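Long-range contact in FOKI restriction endonuclease (Planomicrobium okeanokoites, PDB 2FOK), which recognises an asymmetric DNA sequence and cuts both strands at a distance from it, as a type IIS restriction endonuclease using metal ions: residues E154-P160 against V287-Y292. Numbering follows the deposited sequence.
Sequences EAISSYP and VPKRVY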
ATOM      1  N   GLU A 154       7.404  15.360 -19.106  1.00 21.72           N
ATOM      2  CA  GLU A 154       6.444  14.803 -20.041  1.00 22.00           C
ATOM      3  C   GLU A 154       6.272  13.331 -19.728  1.00 22.62           C
ATOM      4  O   GLU A 154       5.174  12.790 -19.813  1.00 29.20           O
ATOM      5  CB  GLU A 154       6.936  14.966 -21.476  1.00 27.47           C
ATOM      6  CG  GLU A 154       6.306  13.981 -22.440  1.00 28.55           C
ATOM      7  CD  GLU A 154       5.233  14.612 -23.289  1.00 32.00           C
ATOM      8  OE1 GLU A 154       5.073  15.853 -23.218  1.00 24.80           O
ATOM      9  OE2 GLU A 154       4.554  13.858 -24.026  1.00 33.35           O
ATOM     10  N   ALA A 155       7.375  12.680 -19.381  1.00 23.37           N
ATOM     11  CA  ALA A 155       7.364  11.270 -19.038  1.00 21.94           C
ATOM     12  C   ALA A 155       6.471  11.031 -17.823  1.00 22.32           C
ATOM     13  O   ALA A 155       5.606  10.158 -17.835  1.00 20.07           O
ATOM     14  CB  ALA A 155       8.784  10.805 -18.741  1.00 22.71           C
ATOM     15  N   ILE A 156       6.676  11.820 -16.775  1.00 23.95           N
ATOM     16  CA  ILE A 156       5.897  11.673 -15.547  1.00 24.26           C
ATOM     17  C   ILE A 156       4.424  12.039 -15.699  1.00 23.20           C
ATOM     18  O   ILE A 156       3.586  11.562 -14.934  1.00 25.36           O
ATOM     19  CB  ILE A 156       6.509  12.504 -14.373  1.00 22.03           C
ATOM     20  CG1 ILE A 156       6.307  11.739 -13.057  1.00 21.46           C
ATOM     21  CG2 ILE A 156       5.881  13.910 -14.319  1.00 16.20           C
ATOM     22  CD1 ILE A 156       7.038  12.327 -11.829  1.00 14.73           C
ATOM     23  N   SER A 157       4.108  12.878 -16.684  1.00 22.35           N
ATOM     24  CA  SER A 157       2.721  13.292 -16.915  1.00 21.53           C
ATOM     25  C   SER A 157       1.886  12.161 -17.522  1.00 20.45           C
ATOM     26  O   SER A 157       0.657  12.199 -17.504  1.00 20.12           O
ATOM     27  CB  SER A 157       2.689  14.524 -17.820  1.00 21.61           C
ATOM     28  OG  SER A 157       3.296  15.641 -17.174  1.00 27.65           O
ATOM     29  N   SER A 158       2.571  11.163 -18.071  1.00 21.55           N
ATOM     30  CA  SER A 158       1.926   9.994 -18.671  1.00 21.26           C
ATOM     31  C   SER A 158       1.821   8.894 -17.610  1.00 22.38           C
ATOM     32  O   SER A 158       1.395   7.771 -17.902  1.00 25.65           O
ATOM     33  CB  SER A 158       2.770   9.475 -19.825  1.00 20.05           C
ATOM     34  OG  SER A 158       3.927   8.817 -19.320  1.00 20.08           O
ATOM     35  N   TYR A 159       2.226   9.235 -16.387  1.00 23.00           N
ATOM     36  CA  TYR A 159       2.226   8.331 -15.234  1.00 22.65           C
ATOM     37  C   TYR A 159       1.038   8.702 -14.321  1.00 21.06           C
ATOM     38  O   TYR A 159       1.084   9.696 -13.603  1.00 24.00           O
ATOM     39  CB  TYR A 159       3.571   8.489 -14.504  1.00 22.55           C
ATOM     40  CG  TYR A 159       3.778   7.532 -13.354  1.00 24.73           C
ATOM     41  CD1 TYR A 159       3.667   6.158 -13.540  1.00 17.85           C
ATOM     42  CD2 TYR A 159       4.008   8.006 -12.063  1.00 23.94           C
ATOM     43  CE1 TYR A 159       3.765   5.289 -12.479  1.00 20.06           C
ATOM     44  CE2 TYR A 159       4.107   7.135 -10.993  1.00 23.14           C
ATOM     45  CZ  TYR A 159       3.980   5.778 -11.210  1.00 19.01           C
ATOM     46  OH  TYR A 159       4.053   4.906 -10.150  1.00 20.13           O
ATOM     47  N   PRO A 160      -0.033   7.892 -14.327  1.00 20.70           N
ATOM     48  CA  PRO A 160      -1.210   8.190 -13.503  1.00 22.07           C
ATOM     49  C   PRO A 160      -0.991   8.560 -12.035  1.00 23.76           C
ATOM     50  O   PRO A 160      -1.446   9.615 -11.598  1.00 24.65           O
ATOM     51  CB  PRO A 160      -2.115   6.964 -13.687  1.00 21.80           C
ATOM     52  CG  PRO A 160      -1.680   6.358 -14.970  1.00 20.27           C
ATOM     53  CD  PRO A 160      -0.201   6.643 -15.096  1.00 22.57           C
ATOM     54  N   VAL A 287      -1.277  14.547 -22.060  1.00 29.75           N
ATOM     55  CA  VAL A 287      -0.298  13.530 -22.388  1.00 29.07           C
ATOM     56  C   VAL A 287      -0.999  12.180 -22.233  1.00 28.62           C
ATOM     57  O   VAL A 287      -1.560  11.889 -21.177  1.00 30.35           O
ATOM     58  CB  VAL A 287       0.904  13.602 -21.427  1.00 27.97           C
ATOM     59  CG1 VAL A 287       1.899  12.519 -21.769  1.00 20.61           C
ATOM     60  CG2 VAL A 287       1.546  14.994 -21.497  1.00 21.60           C
ATOM     61  N   PRO A 288      -1.020  11.357 -23.298  1.00 25.86           N
ATOM     62  CA  PRO A 288      -1.687  10.061 -23.148  1.00 24.00           C
ATOM     63  C   PRO A 288      -1.065   9.282 -21.988  1.00 25.27           C
ATOM     64  O   PRO A 288       0.157   9.169 -21.895  1.00 25.00           O
ATOM     65  CB  PRO A 288      -1.462   9.384 -24.494  1.00 19.76           C
ATOM     66  CG  PRO A 288      -1.221  10.514 -25.448  1.00 19.47           C
ATOM     67  CD  PRO A 288      -0.490  11.552 -24.658  1.00 20.21           C
ATOM     68  N   LYS A 289      -1.902   8.750 -21.104  1.00 27.15           N
ATOM     69  CA  LYS A 289      -1.401   8.004 -19.951  1.00 26.64           C
ATOM     70  C   LYS A 289      -1.238   6.519 -20.223  1.00 26.96           C
ATOM     71  O   LYS A 289      -2.075   5.902 -20.875  1.00 27.33           O
ATOM     72  CB  LYS A 289      -2.319   8.213 -18.749  1.00 24.46           C
ATOM     73  CG  LYS A 289      -2.090   9.542 -18.047  1.00 22.89           C
ATOM     74  CD  LYS A 289      -2.993   9.696 -16.832  1.00 17.82           C
ATOM     75  CE  LYS A 289      -4.448   9.711 -17.207  1.00 17.19           C
ATOM     76  NZ  LYS A 289      -5.216  10.607 -16.284  1.00 23.27           N
ATOM     77  N   ARG A 290      -0.141   5.963 -19.712  1.00 24.32           N
ATOM     78  CA  ARG A 290       0.192   4.556 -19.870  1.00 22.48           C
ATOM     79  C   ARG A 290      -0.317   3.734 -18.692  1.00 23.62           C
ATOM     80  O   ARG A 290      -0.013   4.041 -17.535  1.00 19.62           O
ATOM     81  CB  ARG A 290       1.710   4.384 -19.966  1.00 25.61           C
ATOM     82  CG  ARG A 290       2.302   4.579 -21.356  1.00 29.52           C
ATOM     83  CD  ARG A 290       3.691   3.930 -21.445  1.00 34.25           C
ATOM     84  NE  ARG A 290       4.533   4.547 -22.472  1.00 37.97           N
ATOM     85  CZ  ARG A 290       5.364   3.873 -23.270  1.00 43.22           C
ATOM     86  NH1 ARG A 290       5.475   2.551 -23.171  1.00 38.54           N
ATOM     87  NH2 ARG A 290       6.099   4.523 -24.165  1.00 41.87           N
ATOM     88  N   VAL A 291      -1.086   2.686 -18.999  1.00 20.87           N
ATOM     89  CA  VAL A 291      -1.653   1.795 -17.982  1.00 20.57           C
ATOM     90  C   VAL A 291      -1.372   0.370 -18.423  1.00 22.61           C
ATOM     91  O   VAL A 291      -1.562   0.030 -19.587  1.00 27.29           O
ATOM     92  CB  VAL A 291      -3.198   1.960 -17.857  1.00 22.94           C
ATOM     93  CG1 VAL A 291      -3.769   0.875 -16.945  1.00 16.55           C
ATOM     94  CG2 VAL A 291      -3.547   3.354 -17.324  1.00 14.02           C
ATOM     95  N   TYR A 292      -0.915  -0.464 -17.502  1.00 22.60           N
ATOM     96  CA  TYR A 292      -0.614  -1.844 -17.836  1.00 23.86           C
ATOM     97  C   TYR A 292      -1.212  -2.777 -16.795  1.00 24.15           C
ATOM     98  O   TYR A 292      -1.284  -2.450 -15.617  1.00 23.72           O
ATOM     99  CB  TYR A 292       0.908  -2.063 -17.931  1.00 22.47           C
ATOM    100  CG  TYR A 292       1.714  -0.949 -17.303  1.00 21.50           C
ATOM    101  CD1 TYR A 292       2.017   0.208 -18.024  1.00 16.60           C
ATOM    102  CD2 TYR A 292       2.082  -1.004 -15.956  1.00 20.33           C
ATOM    103  CE1 TYR A 292       2.655   1.289 -17.418  1.00 13.73           C
ATOM    104  CE2 TYR A 292       2.721   0.074 -15.340  1.00 17.06           C
ATOM    105  CZ  TYR A 292       3.000   1.217 -16.074  1.00 16.64           C
ATOM    106  OH  TYR A 292       3.616   2.292 -15.465  1.00 20.91           O
TER
HETATM  107  O   HOH W   1      -1.818  13.319 -18.465  1.00 31.37           O
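The extended segment 287-292 runs past the turn after helix 146-157, and one direct backbone bond joins them: Arg-290 N donates to Ser-158 O at 3.0 Å. A water donates to both Ser-157 O and Val-287 O, adding a second polar link. Val-287 points toward the other segment. With CG1 anti to the backbone N (chi1 179°), its two methyls lie against neighbouring serines: Val-287 CG1 is 3.7 Å from Ser-158 CB, while Val-287 CG2 rests against Ser-157 CB at 3.9 Å. The carboxylate of Glu-154 comes across the same valine, Glu-154 OE2 being 3.7 Å from Val-287 CG1; replacing this glutamate by an alanine would probably leave both methyls of Val-287 less covered on that side. Ser-158 OG donates to Ala-155 O at 2.6 Å, an oxygen that also accepts from Ser-158 N, and Ser-158 CB lies 3.3 Å from Pro-288 O. Farther along, the ring of Pro-160 and the side chain of Lys-289 lie alongside, running in opposite senses; Pro-160 CG is 4.0 Å from Lys-289 CD, and Lys-289 NZ continues to a salt bridge with Asp-369. The contact thus joins the link between helices 146-157 and 160-169, in the second recognition subdomain, to the loop leading from helix 269-279 to helix 303-319, with Tyr-159 packed on helices 222-236 and 104-116.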